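Local structure of DnaJ homolog subfamily C member 3 (Mus musculus, 3IEG) at residues 24-29 / 40-45; 77-82 / 107-112; 89-94 / 116-121; 274-279 / 305-310; 280-283 / 289-292. The protein acts as a co-chaperone in the unfolded protein response, binding misfolded proteins, stimulating the ATPase of HSC70 and inhibiting a kinase that phosphorylates eIF-2-alpha. One frame throughout, in Å; residues are numbered along the deposited sequence.

The chain is the tetratricopeptide repeat (TPR) portion of a longer co-chaperone, an all-helical array in which each contact joins successive or next-but-one helices. Interactions 1, 2 and 3 lie on one side of the chain's centre, interactions 4 and 5 on the other. Interaction 1 comes first along the chain; interactions 2 and 3 follow with alternating segments, share helix 104-132, have centres about 8 Å apart, and are tied together by the Arg77-Asp93 salt bridge. Interaction 5 is nested within interaction 4, their centres about 9 Å apart, and both use helix 268-284. About 72 Å separates the centres of interactions 1 and 5, so local helix pairing repeats along an elongated chaperone scaffold.

Interaction 1: 24-29 / 40-45; sequences SQFHAA and YYRRAT
Phe26 reaches from helix 19-32 onto the backbone and side-chain root of Arg42 and Arg43 in helix 37-50. Phe26 CB lies 3.9 Å from Arg43 CA, the start of a path that runs out across the other helix. The next atom, Phe26 CG, is 3.7 Å from Arg42 CB. On one flank of the ring Phe26 CD1 approaches Arg42 O at 3.4 Å, while on the other flank and at the end CE2 and CZ keep to Arg42 CB. Arg42 CB sits almost exactly over the Phe26 ring, 3.3 Å from its centroid and 5° off the normal, a CH-pi contact. The ring is carried there by a first torsion that turns CG opposite the carbonyl carbon (chi1 -65°).

His27 receives a less centred CH-pi contact from the other arginine: Arg43 CD lies over one face of the His27 imidazole, 4.0 Å from its centroid and offset toward the rim, and Arg43 NH1 comes to 3.3 Å from His27 CD2. The far end of Arg43 is held by a salt bridge from NE to Asp59 on helix 53-66, which probably helps to hold the chain across the imidazole. The two short helical segments run nearly antiparallel, with axes 8.8 Å apart. This is the packing of the last helix of TPR 1 against the first helix of TPR 2, in the pair of repeats whose hydrophobic patch binds misfolded proteins.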
# COMPACT_ATOMS: atom_id res chain seq x y z
N SER A 24 -26.35 -21.68 -10.12
CA SER A 24 -27.51 -22.02 -9.30
C SER A 24 -27.91 -23.49 -9.50
O SER A 24 -28.16 -24.21 -8.53
CB SER A 24 -28.67 -21.09 -9.64
OG SER A 24 -29.38 -20.68 -8.48
N GLN A 25 -27.93 -23.92 -10.76
CA GLN A 25 -28.26 -25.30 -11.12
C GLN A 25 -27.24 -26.31 -10.58
O GLN A 25 -27.61 -27.37 -10.07
CB GLN A 25 -28.33 -25.44 -12.64
CG GLN A 25 -29.50 -24.72 -13.30
CD GLN A 25 -30.85 -25.20 -12.79
OE1 GLN A 25 -31.71 -24.40 -12.42
NE2 GLN A 25 -31.04 -26.51 -12.76
N PHE A 26 -25.96 -25.97 -10.70
CA PHE A 26 -24.90 -26.84 -10.22
C PHE A 26 -24.86 -26.90 -8.69
O PHE A 26 -24.52 -27.95 -8.13
CB PHE A 26 -23.54 -26.44 -10.81
CG PHE A 26 -23.45 -26.60 -12.31
CD1 PHE A 26 -22.66 -25.73 -13.06
CD2 PHE A 26 -24.13 -27.62 -12.98
CE1 PHE A 26 -22.56 -25.88 -14.46
CE2 PHE A 26 -24.04 -27.78 -14.36
CZ PHE A 26 -23.25 -26.91 -15.11
N HIS A 27 -25.22 -25.80 -8.02
CA HIS A 27 -25.43 -25.79 -6.57
C HIS A 27 -26.52 -26.79 -6.17
O HIS A 27 -26.33 -27.62 -5.28
CB HIS A 27 -25.82 -24.39 -6.07
CG HIS A 27 -24.68 -23.59 -5.53
ND1 HIS A 27 -24.40 -22.31 -5.97
CD2 HIS A 27 -23.75 -23.87 -4.59
CE1 HIS A 27 -23.35 -21.84 -5.31
NE2 HIS A 27 -22.93 -22.77 -4.48
N ALA A 28 -27.66 -26.69 -6.84
CA ALA A 28 -28.81 -27.55 -6.63
C ALA A 28 -28.43 -29.00 -6.83
O ALA A 28 -28.85 -29.86 -6.06
CB ALA A 28 -29.95 -27.17 -7.57
N ALA A 29 -27.65 -29.27 -7.87
CA ALA A 29 -27.20 -30.62 -8.17
C ALA A 29 -26.30 -31.15 -7.05
O ALA A 29 -26.48 -32.27 -6.58
CB ALA A 29 -26.46 -30.64 -9.51
N TYR A 40 -19.60 -31.27 -8.68
CA TYR A 40 -18.58 -30.38 -8.15
C TYR A 40 -17.69 -29.84 -9.26
O TYR A 40 -17.23 -28.69 -9.19
CB TYR A 40 -17.71 -31.07 -7.09
CG TYR A 40 -18.41 -31.34 -5.79
CD1 TYR A 40 -18.59 -30.33 -4.84
CD2 TYR A 40 -18.87 -32.62 -5.48
CE1 TYR A 40 -19.23 -30.58 -3.62
CE2 TYR A 40 -19.51 -32.88 -4.28
CZ TYR A 40 -19.69 -31.87 -3.35
OH TYR A 40 -20.32 -32.14 -2.16
N TYR A 41 -17.43 -30.66 -10.27
CA TYR A 41 -16.62 -30.20 -11.39
C TYR A 41 -17.36 -29.11 -12.17
O TYR A 41 -16.80 -28.05 -12.44
CB TYR A 41 -16.18 -31.35 -12.30
CG TYR A 41 -15.35 -30.91 -13.48
CD1 TYR A 41 -14.06 -30.39 -13.30
CD2 TYR A 41 -15.85 -31.00 -14.78
CE1 TYR A 41 -13.30 -29.97 -14.38
CE2 TYR A 41 -15.09 -30.59 -15.87
CZ TYR A 41 -13.82 -30.08 -15.67
OH TYR A 41 -13.06 -29.66 -16.75
N ARG A 42 -18.62 -29.36 -12.51
CA ARG A 42 -19.41 -28.38 -13.24
C ARG A 42 -19.47 -27.05 -12.52
O ARG A 42 -19.26 -25.98 -13.13
CB ARG A 42 -20.82 -28.91 -13.51
CG ARG A 42 -20.86 -30.17 -14.36
CD ARG A 42 -20.22 -29.98 -15.72
NE ARG A 42 -20.39 -31.17 -16.55
CZ ARG A 42 -19.60 -31.52 -17.55
NH1 ARG A 42 -18.54 -30.77 -17.86
NH2 ARG A 42 -19.85 -32.61 -18.24
N ARG A 43 -19.73 -27.11 -11.21
CA ARG A 43 -19.72 -25.90 -10.41
C ARG A 43 -18.36 -25.21 -10.46
O ARG A 43 -18.30 -24.00 -10.51
CB ARG A 43 -20.10 -26.18 -8.96
CG ARG A 43 -20.44 -24.91 -8.20
CD ARG A 43 -21.08 -25.17 -6.85
NE ARG A 43 -20.14 -25.77 -5.92
CZ ARG A 43 -20.49 -26.39 -4.80
NH1 ARG A 43 -21.76 -26.48 -4.47
NH2 ARG A 43 -19.55 -26.91 -4.02
N ALA A 44 -17.28 -25.98 -10.48
CA ALA A 44 -15.96 -25.36 -10.51
C ALA A 44 -15.65 -24.68 -11.84
O ALA A 44 -14.98 -23.63 -11.85
CB ALA A 44 -14.87 -26.36 -10.14
N THR A 45 -16.11 -25.25 -12.95
CA THR A 45 -15.87 -24.61 -14.25
C THR A 45 -16.65 -23.30 -14.35
O THR A 45 -16.18 -22.36 -14.98
CB THR A 45 -16.15 -25.53 -15.48
OG1 THR A 45 -17.52 -25.93 -15.50
CG2 THR A 45 -15.29 -26.78 -15.43

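Interaction 2: 77-82 / 107-112; sequences RGHLLL and EKEAES
The carboxylate of Glu109 on helix 104-132 comes to the NE2 edge of the His79 ring on helix 71-84, joining the first helix of TPR 3 to the long helix that leads into TPR 4, and the two side chains cross at about a right angle. Packing contributes little: the two segments bury 81 Å² in all.

The polar contact is a His-carboxylate hydrogen bond. His79 NE2 donates to Glu109 OE1 over 2.9 Å, noticeably bent, with an N-H...O angle of 137°. The ring and carboxylate planes are only 16° apart, though Glu109 OE1 lies out of the plane of the imidazole.

Further hydrogen bonds probably hold both groups in place. His79 ND1 is hydrogen-bonded to Gln113 NE2, an amide nitrogen that can only donate, and Glu109 OE2 to Gln105 NE2. This pattern is consistent with a ring that carries its proton on NE2. Replacing His79 by an alanine would probably leave Glu109 OE1 and Gln113 without their mate and the carboxylate, held by Gln105 alone of these partners, freer to turn about its CG-CD bond. Glu109 OE1 is approached on its anti side, with His79 NE2 slightly out of the carboxylate plane.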
# COMPACT_ATOMS: atom_id res chain seq x y z
N ARG A 77 -6.49 -27.27 -11.12
CA ARG A 77 -5.93 -26.96 -9.80
C ARG A 77 -4.45 -26.60 -9.89
O ARG A 77 -4.00 -25.67 -9.22
CB ARG A 77 -6.14 -28.11 -8.81
CG ARG A 77 -5.72 -27.72 -7.41
CD ARG A 77 -6.05 -28.77 -6.39
NE ARG A 77 -5.22 -29.95 -6.56
CZ ARG A 77 -5.30 -31.01 -5.79
NH1 ARG A 77 -6.18 -31.04 -4.80
NH2 ARG A 77 -4.51 -32.05 -6.01
N GLY A 78 -3.72 -27.34 -10.71
CA GLY A 78 -2.32 -27.03 -11.00
C GLY A 78 -2.12 -25.60 -11.46
O GLY A 78 -1.19 -24.93 -11.02
N HIS A 79 -2.98 -25.12 -12.34
CA HIS A 79 -2.92 -23.72 -12.76
C HIS A 79 -3.05 -22.75 -11.58
O HIS A 79 -2.28 -21.79 -11.48
CB HIS A 79 -3.98 -23.40 -13.82
CG HIS A 79 -3.79 -24.14 -15.12
ND1 HIS A 79 -2.56 -24.29 -15.71
CD2 HIS A 79 -4.68 -24.76 -15.92
CE1 HIS A 79 -2.69 -24.98 -16.83
NE2 HIS A 79 -3.97 -25.28 -16.98
N LEU A 80 -4.02 -23.00 -10.71
CA LEU A 80 -4.30 -22.08 -9.61
C LEU A 80 -3.16 -22.10 -8.62
O LEU A 80 -2.74 -21.05 -8.16
CB LEU A 80 -5.65 -22.37 -8.92
CG LEU A 80 -6.93 -22.35 -9.77
CD1 LEU A 80 -8.18 -22.71 -8.96
CD2 LEU A 80 -7.10 -21.00 -10.43
N LEU A 81 -2.65 -23.29 -8.30
CA LEU A 81 -1.49 -23.45 -7.41
C LEU A 81 -0.25 -22.71 -7.92
O LEU A 81 0.40 -21.99 -7.16
CB LEU A 81 -1.15 -24.93 -7.17
CG LEU A 81 -2.21 -25.78 -6.46
CD1 LEU A 81 -1.99 -27.28 -6.67
CD2 LEU A 81 -2.29 -25.43 -4.98
N LEU A 82 0.07 -22.86 -9.20
CA LEU A 82 1.18 -22.12 -9.77
C LEU A 82 1.01 -20.61 -9.58
O LEU A 82 1.95 -19.91 -9.23
CB LEU A 82 1.36 -22.46 -11.25
CG LEU A 82 2.44 -21.74 -12.06
CD1 LEU A 82 3.82 -21.85 -11.42
CD2 LEU A 82 2.46 -22.32 -13.45
N GLU A 107 -1.89 -32.91 -22.02
CA GLU A 107 -0.47 -33.25 -21.97
C GLU A 107 0.43 -32.04 -22.30
O GLU A 107 1.38 -31.79 -21.56
CB GLU A 107 -0.15 -34.46 -22.88
CG GLU A 107 1.32 -34.95 -22.80
CD GLU A 107 1.63 -36.11 -23.73
OE1 GLU A 107 0.72 -36.61 -24.43
OE2 GLU A 107 2.80 -36.54 -23.75
N LYS A 108 0.13 -31.31 -23.37
CA LYS A 108 0.93 -30.13 -23.76
C LYS A 108 0.87 -29.01 -22.71
O LYS A 108 1.90 -28.41 -22.40
CB LYS A 108 0.54 -29.59 -25.15
CG LYS A 108 1.46 -28.42 -25.63
CD LYS A 108 1.13 -27.86 -27.03
CE LYS A 108 1.93 -28.58 -28.14
NZ LYS A 108 1.30 -29.88 -28.58
N GLU A 109 -0.32 -28.75 -22.19
CA GLU A 109 -0.55 -27.74 -21.14
C GLU A 109 0.27 -28.06 -19.87
O GLU A 109 0.92 -27.17 -19.31
CB GLU A 109 -2.05 -27.61 -20.82
CG GLU A 109 -2.54 -26.18 -20.62
CD GLU A 109 -4.08 -26.03 -20.73
OE1 GLU A 109 -4.69 -25.48 -19.78
OE2 GLU A 109 -4.68 -26.44 -21.76
N ALA A 110 0.26 -29.32 -19.44
CA ALA A 110 1.00 -29.75 -18.25
C ALA A 110 2.52 -29.72 -18.42
O ALA A 110 3.23 -29.38 -17.48
CB ALA A 110 0.53 -31.11 -17.80
N GLU A 111 3.01 -30.09 -19.60
CA GLU A 111 4.45 -30.01 -19.89
C GLU A 111 4.91 -28.56 -19.92
O GLU A 111 5.99 -28.21 -19.42
CB GLU A 111 4.81 -30.70 -21.21
CG GLU A 111 4.58 -32.21 -21.23
CD GLU A 111 5.70 -33.02 -20.58
OE1 GLU A 111 5.80 -34.23 -20.90
OE2 GLU A 111 6.47 -32.47 -19.75
N SER A 112 4.07 -27.72 -20.51
CA SER A 112 4.32 -26.29 -20.60
C SER A 112 4.37 -25.66 -19.19
O SER A 112 5.22 -24.80 -18.90
CB SER A 112 3.23 -25.65 -21.45
OG SER A 112 3.37 -24.25 -21.48

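Interaction 3: 89-94 / 116-121; sequences EAEDDF and KADEMQ
The carboxylate of Glu91 and the terminal amide of Gln121 meet at an oblique tilt, their planes 61° apart, and neither group stacks on the other. The amide comes to Glu91 OE1, the oxygen turned to that side, and Asp118 lies by the other oxygen: Glu91 OE2 is 3.7 Å from Asp118 N and 4.0 Å from Asp118 OD1.

Below the carboxylate the contact is apolar. Glu91 CG rests against the methyl of Ala117, with CG to CB at 3.6 Å, and the same methyl lies 3.9 Å from Glu91 OE2. With CG beside the backbone N (chi1 -71°), the chain runs extended to helix 104-132, also brushing Leu114 there. Around this one long side chain, segments 89-94 and 116-121 run nearly antiparallel, at 160°, with axes 10.2 Å apart. The nearest alpha carbons are those of Glu91 and Ala117. Met120, a selenomethionine here, faces Ile146 and Val149 of helix 136-149, the next layer of the array.

In chemical terms, the hydrocarbon part of Glu91 packs on a small buried alanine while its charged end stays at the partly exposed border. Beside that packing, Asp118 would probably repel the charged end electrostatically; the like-charge pair may slightly raise the proton affinity of one or both carboxylates, an effect that solvent around the exposed Asp118 would probably weaken.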
# COMPACT_ATOMS: atom_id res chain seq x y z
N GLU A 89 3.46 -28.08 -4.88
CA GLU A 89 2.14 -28.68 -5.09
C GLU A 89 1.67 -28.55 -6.54
O GLU A 89 0.93 -29.40 -7.03
CB GLU A 89 1.12 -28.03 -4.17
CG GLU A 89 1.33 -28.33 -2.73
CD GLU A 89 0.92 -27.18 -1.88
OE1 GLU A 89 1.83 -26.44 -1.41
OE2 GLU A 89 -0.31 -26.98 -1.70
N ALA A 90 2.09 -27.48 -7.21
CA ALA A 90 1.77 -27.31 -8.61
C ALA A 90 2.42 -28.41 -9.44
O ALA A 90 1.74 -29.14 -10.17
CB ALA A 90 2.20 -25.93 -9.10
N GLU A 91 3.74 -28.53 -9.32
CA GLU A 91 4.51 -29.53 -10.02
C GLU A 91 3.95 -30.92 -9.75
O GLU A 91 3.78 -31.72 -10.68
CB GLU A 91 5.98 -29.44 -9.61
CG GLU A 91 6.67 -28.21 -10.14
CD GLU A 91 8.13 -28.16 -9.79
OE1 GLU A 91 8.48 -28.46 -8.63
OE2 GLU A 91 8.95 -27.80 -10.67
N ASP A 92 3.63 -31.19 -8.49
CA ASP A 92 3.05 -32.45 -8.12
C ASP A 92 1.77 -32.72 -8.93
O ASP A 92 1.61 -33.81 -9.48
CB ASP A 92 2.76 -32.48 -6.63
CG ASP A 92 2.41 -33.86 -6.14
OD1 ASP A 92 3.34 -34.63 -5.83
OD2 ASP A 92 1.21 -34.19 -6.05
N ASP A 93 0.89 -31.73 -9.02
CA ASP A 93 -0.35 -31.86 -9.80
C ASP A 93 -0.11 -32.04 -11.29
O ASP A 93 -0.66 -32.96 -11.89
CB ASP A 93 -1.31 -30.69 -9.54
CG ASP A 93 -2.35 -31.02 -8.50
OD1 ASP A 93 -2.37 -32.16 -8.01
OD2 ASP A 93 -3.18 -30.15 -8.17
N PHE A 94 0.72 -31.18 -11.88
CA PHE A 94 1.06 -31.31 -13.29
C PHE A 94 1.70 -32.66 -13.59
O PHE A 94 1.36 -33.31 -14.56
CB PHE A 94 2.00 -30.21 -13.73
CG PHE A 94 1.42 -28.83 -13.66
CD1 PHE A 94 0.25 -28.51 -14.35
CD2 PHE A 94 2.06 -27.83 -12.93
CE1 PHE A 94 -0.28 -27.24 -14.28
CE2 PHE A 94 1.54 -26.54 -12.87
CZ PHE A 94 0.37 -26.25 -13.55
N LYS A 116 7.67 -24.01 -16.79
CA LYS A 116 7.53 -22.73 -16.14
C LYS A 116 7.63 -22.77 -14.62
O LYS A 116 8.19 -21.86 -14.02
CB LYS A 116 6.23 -22.05 -16.56
CG LYS A 116 6.31 -20.54 -16.48
CD LYS A 116 4.94 -19.93 -16.68
CE LYS A 116 4.47 -20.04 -18.14
NZ LYS A 116 3.34 -19.09 -18.39
N ALA A 117 7.08 -23.81 -13.99
CA ALA A 117 7.16 -23.99 -12.54
C ALA A 117 8.61 -24.11 -12.11
O ALA A 117 9.04 -23.49 -11.14
CB ALA A 117 6.38 -25.23 -12.12
N ASP A 118 9.35 -24.90 -12.87
CA ASP A 118 10.74 -25.13 -12.62
C ASP A 118 11.60 -23.86 -12.78
O ASP A 118 12.57 -23.68 -12.05
CB ASP A 118 11.24 -26.24 -13.53
CG ASP A 118 12.57 -26.75 -13.11
OD1 ASP A 118 12.61 -27.54 -12.16
OD2 ASP A 118 13.58 -26.33 -13.72
N GLU A 119 11.24 -22.99 -13.73
CA GLU A 119 11.81 -21.66 -13.78
C GLU A 119 11.56 -20.89 -12.48
O GLU A 119 12.49 -20.35 -11.88
CB GLU A 119 11.16 -20.86 -14.89
CG GLU A 119 11.84 -20.90 -16.21
CD GLU A 119 11.07 -20.08 -17.23
OE1 GLU A 119 10.63 -20.66 -18.26
OE2 GLU A 119 10.88 -18.85 -17.00
N MSE A 120 10.30 -20.84 -12.05
CA MSE A 120 9.89 -20.17 -10.82
C MSE A 120 10.60 -20.73 -9.60
O MSE A 120 10.99 -19.99 -8.70
CB MSE A 120 8.37 -20.27 -10.61
CG MSE A 120 7.57 -19.76 -11.78
SE MSE A 120 8.04 -17.92 -12.21
CE MSE A 120 6.88 -17.15 -10.90
N GLN A 121 10.76 -22.05 -9.60
CA GLN A 121 11.36 -22.78 -8.50
C GLN A 121 12.84 -22.39 -8.35
O GLN A 121 13.36 -22.27 -7.24
CB GLN A 121 11.19 -24.29 -8.75
CG GLN A 121 11.38 -25.16 -7.53
CD GLN A 121 10.15 -25.25 -6.66
OE1 GLN A 121 9.29 -26.11 -6.87
NE2 GLN A 121 10.07 -24.38 -5.64

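Interaction 4: 274-279 / 305-310; sequences SKERIC and NVNALK
Glu276 OE1 is gripped twice: Asn305 ND2 donates to it over 2.7 Å in a nearly straight bond (163°), and Arg273 forms a salt bridge with it from one turn earlier on the same helix. The asparagine approaches from above the carboxylate plane, with the oxygen lying close to the amide plane of Asn305. The carboxylate and amide planes stand almost perpendicular, 86° apart. Glu276 presents this end by setting CG opposite its backbone N (chi1 -174°) and extending straight out from helix 268-284.

The second oxygen is held as well. Asn307 ND2 gives Glu276 OE2 a bond of 2.9 Å, met on the syn side though tilted out of the carboxylate plane. Three donors thus hold a buried carboxylate, and the arginine probably helps it stay ionised.

Asn305 does double duty. While its ND2 serves Glu276 and also Glu302, Asn305 OD1 caps the helix that follows, accepting from Ala308 N at 3.0 Å, so Glu276 probably helps to position the N-cap of helix 306-318. Beside this polar group Cys279 SG lies 4.1 Å from Ala308 CA, a sparse apolar contact.

Within the array, helix 268-284 of TPR 8 thus meets the start of helix 306-318 of TPR 9. Helix 288-301 comes between them in the chain and is bound to the first by the Cys279-Cys295 disulfide, while helices 322-333 and 340-357 pack against Val306 of the last.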
# COMPACT_ATOMS: atom_id res chain seq x y z
N SER A 274 7.08 20.44 12.52
CA SER A 274 6.68 21.25 13.67
C SER A 274 7.39 22.60 13.70
O SER A 274 6.76 23.62 13.95
CB SER A 274 6.90 20.51 14.99
OG SER A 274 6.00 19.43 15.09
N LYS A 275 8.69 22.59 13.43
CA LYS A 275 9.46 23.82 13.35
C LYS A 275 8.92 24.73 12.27
O LYS A 275 8.77 25.94 12.50
CB LYS A 275 10.94 23.53 13.13
CG LYS A 275 11.76 23.36 14.41
CD LYS A 275 13.25 23.22 14.09
CE LYS A 275 14.08 22.83 15.31
NZ LYS A 275 15.54 22.91 15.02
N GLU A 276 8.59 24.17 11.11
CA GLU A 276 8.00 24.96 10.03
C GLU A 276 6.73 25.70 10.49
O GLU A 276 6.58 26.89 10.24
CB GLU A 276 7.70 24.08 8.81
CG GLU A 276 7.22 24.90 7.62
CD GLU A 276 6.46 24.10 6.58
OE1 GLU A 276 7.03 23.10 6.08
OE2 GLU A 276 5.32 24.49 6.23
N ARG A 277 5.83 24.99 11.16
CA ARG A 277 4.60 25.59 11.66
C ARG A 277 4.87 26.60 12.78
O ARG A 277 4.18 27.62 12.89
CB ARG A 277 3.57 24.52 12.10
CG ARG A 277 3.09 23.56 11.00
CD ARG A 277 2.54 24.30 9.77
NE ARG A 277 1.15 24.72 9.92
CZ ARG A 277 0.60 25.76 9.30
NH1 ARG A 277 1.34 26.54 8.51
NH2 ARG A 277 -0.67 26.06 9.49
N ILE A 278 5.90 26.35 13.59
CA ILE A 278 6.28 27.30 14.62
C ILE A 278 6.82 28.57 13.96
O ILE A 278 6.48 29.69 14.36
CB ILE A 278 7.26 26.69 15.66
CG1 ILE A 278 6.50 25.76 16.61
CG2 ILE A 278 7.99 27.80 16.45
CD1 ILE A 278 7.37 24.82 17.44
N CYS A 279 7.63 28.39 12.92
CA CYS A 279 8.08 29.49 12.08
C CYS A 279 6.90 30.33 11.60
O CYS A 279 6.94 31.56 11.62
CB CYS A 279 8.90 28.94 10.91
SG CYS A 279 8.92 29.93 9.43
N ASN A 305 11.84 25.27 1.08
CA ASN A 305 10.54 25.34 1.76
C ASN A 305 9.82 26.67 1.52
O ASN A 305 10.15 27.68 2.13
CB ASN A 305 10.69 25.08 3.27
CG ASN A 305 9.35 24.94 4.00
OD1 ASN A 305 8.43 25.73 3.82
ND2 ASN A 305 9.25 23.92 4.85
N VAL A 306 8.82 26.63 0.64
CA VAL A 306 8.09 27.84 0.23
C VAL A 306 7.44 28.57 1.42
O VAL A 306 7.57 29.80 1.54
CB VAL A 306 7.06 27.52 -0.89
CG1 VAL A 306 6.31 28.78 -1.33
CG2 VAL A 306 7.75 26.88 -2.08
N ASN A 307 6.75 27.82 2.29
CA ASN A 307 6.09 28.39 3.48
C ASN A 307 7.04 29.16 4.39
O ASN A 307 6.73 30.26 4.86
CB ASN A 307 5.38 27.30 4.29
CG ASN A 307 4.21 26.67 3.55
OD1 ASN A 307 3.55 27.31 2.74
ND2 ASN A 307 3.95 25.40 3.84
N ALA A 308 8.21 28.56 4.63
CA ALA A 308 9.26 29.14 5.47
C ALA A 308 9.83 30.40 4.83
O ALA A 308 10.12 31.38 5.53
CB ALA A 308 10.37 28.12 5.74
N LEU A 309 9.99 30.38 3.51
CA LEU A 309 10.44 31.55 2.77
C LEU A 309 9.47 32.71 2.90
O LEU A 309 9.87 33.83 3.23
CB LEU A 309 10.69 31.20 1.30
CG LEU A 309 11.95 30.36 1.07
CD1 LEU A 309 11.97 29.77 -0.32
CD2 LEU A 309 13.22 31.18 1.35
N LYS A 310 8.19 32.44 2.65
CA LYS A 310 7.14 33.45 2.74
C LYS A 310 7.03 34.03 4.14
O LYS A 310 6.89 35.25 4.31
CB LYS A 310 5.78 32.87 2.32
CG LYS A 310 5.59 32.67 0.81
CD LYS A 310 4.48 31.65 0.49
CE LYS A 310 3.10 32.13 0.95
NZ LYS A 310 2.07 31.10 0.68

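Interaction 5: 280-283 / 289-292; sequences HCFS and VEAI
Phe282 and Ser283 press against Ala291 in the tight part of this contact, where the backbones come within 5.0 Å at the alpha carbons of Phe282 and Ala291. Phe282 CB lies 3.9 Å from Ala291 CA and 4.0 Å from Ala291 CB, and that methyl also reaches Ser283 N at 3.8 Å. The small side chain of Ala291 is consistent with so close an approach, and both it and Ser283 are buried. One ring face is closely covered too: Glu290 CB stands over the Phe282 ring, 3.9 Å from its centroid, 15° off the normal and shifted toward the rim, a CH-pi contact.

The loose part lies on the partly exposed side, at the Glu290 carboxylate. The glutamate chain bends at its second torsion (chi2 90°), which brings Glu290 OE2 only to within 4.1 Å of Phe282 CE1, with the carboxylate plane about 50° from that of the ring. With an alanine in place of Phe282, Glu290 CB would probably lose its cover and a gap would open beside it.

The pair joins the end of helix 268-284 to the beginning of helix 288-301, the two helices of TPR 8, across a short turn. Helix 250-263 touches Phe282 through Thr254, and helix 306-318 lies by the buried side, where Ser283 OG is hydrogen-bonded to the carbonyl of Asp311 and Ala315 meets Ala291.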
# COMPACT_ATOMS: atom_id res chain seq x y z
N HIS A 280 5.82 29.65 11.19
CA HIS A 280 4.57 30.29 10.79
C HIS A 280 3.94 31.05 11.96
O HIS A 280 3.52 32.19 11.80
CB HIS A 280 3.60 29.25 10.23
CG HIS A 280 2.34 29.83 9.66
ND1 HIS A 280 2.33 30.57 8.49
CD2 HIS A 280 1.06 29.76 10.07
CE1 HIS A 280 1.09 30.94 8.22
NE2 HIS A 280 0.30 30.46 9.16
N CYS A 281 3.90 30.42 13.13
CA CYS A 281 3.31 31.04 14.32
C CYS A 281 3.95 32.36 14.71
O CYS A 281 3.25 33.36 14.84
CB CYS A 281 3.34 30.08 15.51
SG CYS A 281 1.98 28.95 15.46
N PHE A 282 5.26 32.37 14.88
CA PHE A 282 5.97 33.60 15.21
C PHE A 282 5.78 34.70 14.15
O PHE A 282 5.51 35.85 14.48
CB PHE A 282 7.44 33.33 15.52
CG PHE A 282 7.68 32.77 16.91
CD1 PHE A 282 7.44 33.56 18.05
CD2 PHE A 282 8.16 31.48 17.09
CE1 PHE A 282 7.67 33.05 19.35
CE2 PHE A 282 8.39 30.97 18.38
CZ PHE A 282 8.14 31.75 19.51
N SER A 283 5.87 34.33 12.87
CA SER A 283 5.62 35.27 11.78
C SER A 283 4.26 35.97 11.88
O SER A 283 4.19 37.19 11.88
CB SER A 283 5.76 34.56 10.43
OG SER A 283 5.68 35.48 9.35
N VAL A 289 11.89 38.90 15.35
CA VAL A 289 13.21 38.40 15.76
C VAL A 289 13.23 36.88 15.84
O VAL A 289 14.08 36.23 15.24
CB VAL A 289 13.71 39.01 17.11
CG1 VAL A 289 15.10 38.47 17.48
CG2 VAL A 289 13.74 40.55 17.05
N GLU A 290 12.27 36.32 16.58
CA GLU A 290 12.15 34.87 16.74
C GLU A 290 11.79 34.21 15.42
O GLU A 290 12.29 33.14 15.09
CB GLU A 290 11.13 34.49 17.82
CG GLU A 290 11.39 35.08 19.21
CD GLU A 290 10.72 36.45 19.41
OE1 GLU A 290 11.14 37.44 18.77
OE2 GLU A 290 9.76 36.52 20.22
N ALA A 291 10.92 34.87 14.65
CA ALA A 291 10.51 34.37 13.36
C ALA A 291 11.71 34.11 12.45
O ALA A 291 11.82 33.02 11.89
CB ALA A 291 9.53 35.32 12.70
N ILE A 292 12.61 35.09 12.30
CA ILE A 292 13.74 34.91 11.39
C ILE A 292 14.72 33.85 11.89
O ILE A 292 15.33 33.16 11.08
CB ILE A 292 14.49 36.22 10.97
CG1 ILE A 292 15.67 36.51 11.89
CG2 ILE A 292 13.54 37.42 10.86
CD1 ILE A 292 16.99 36.75 11.14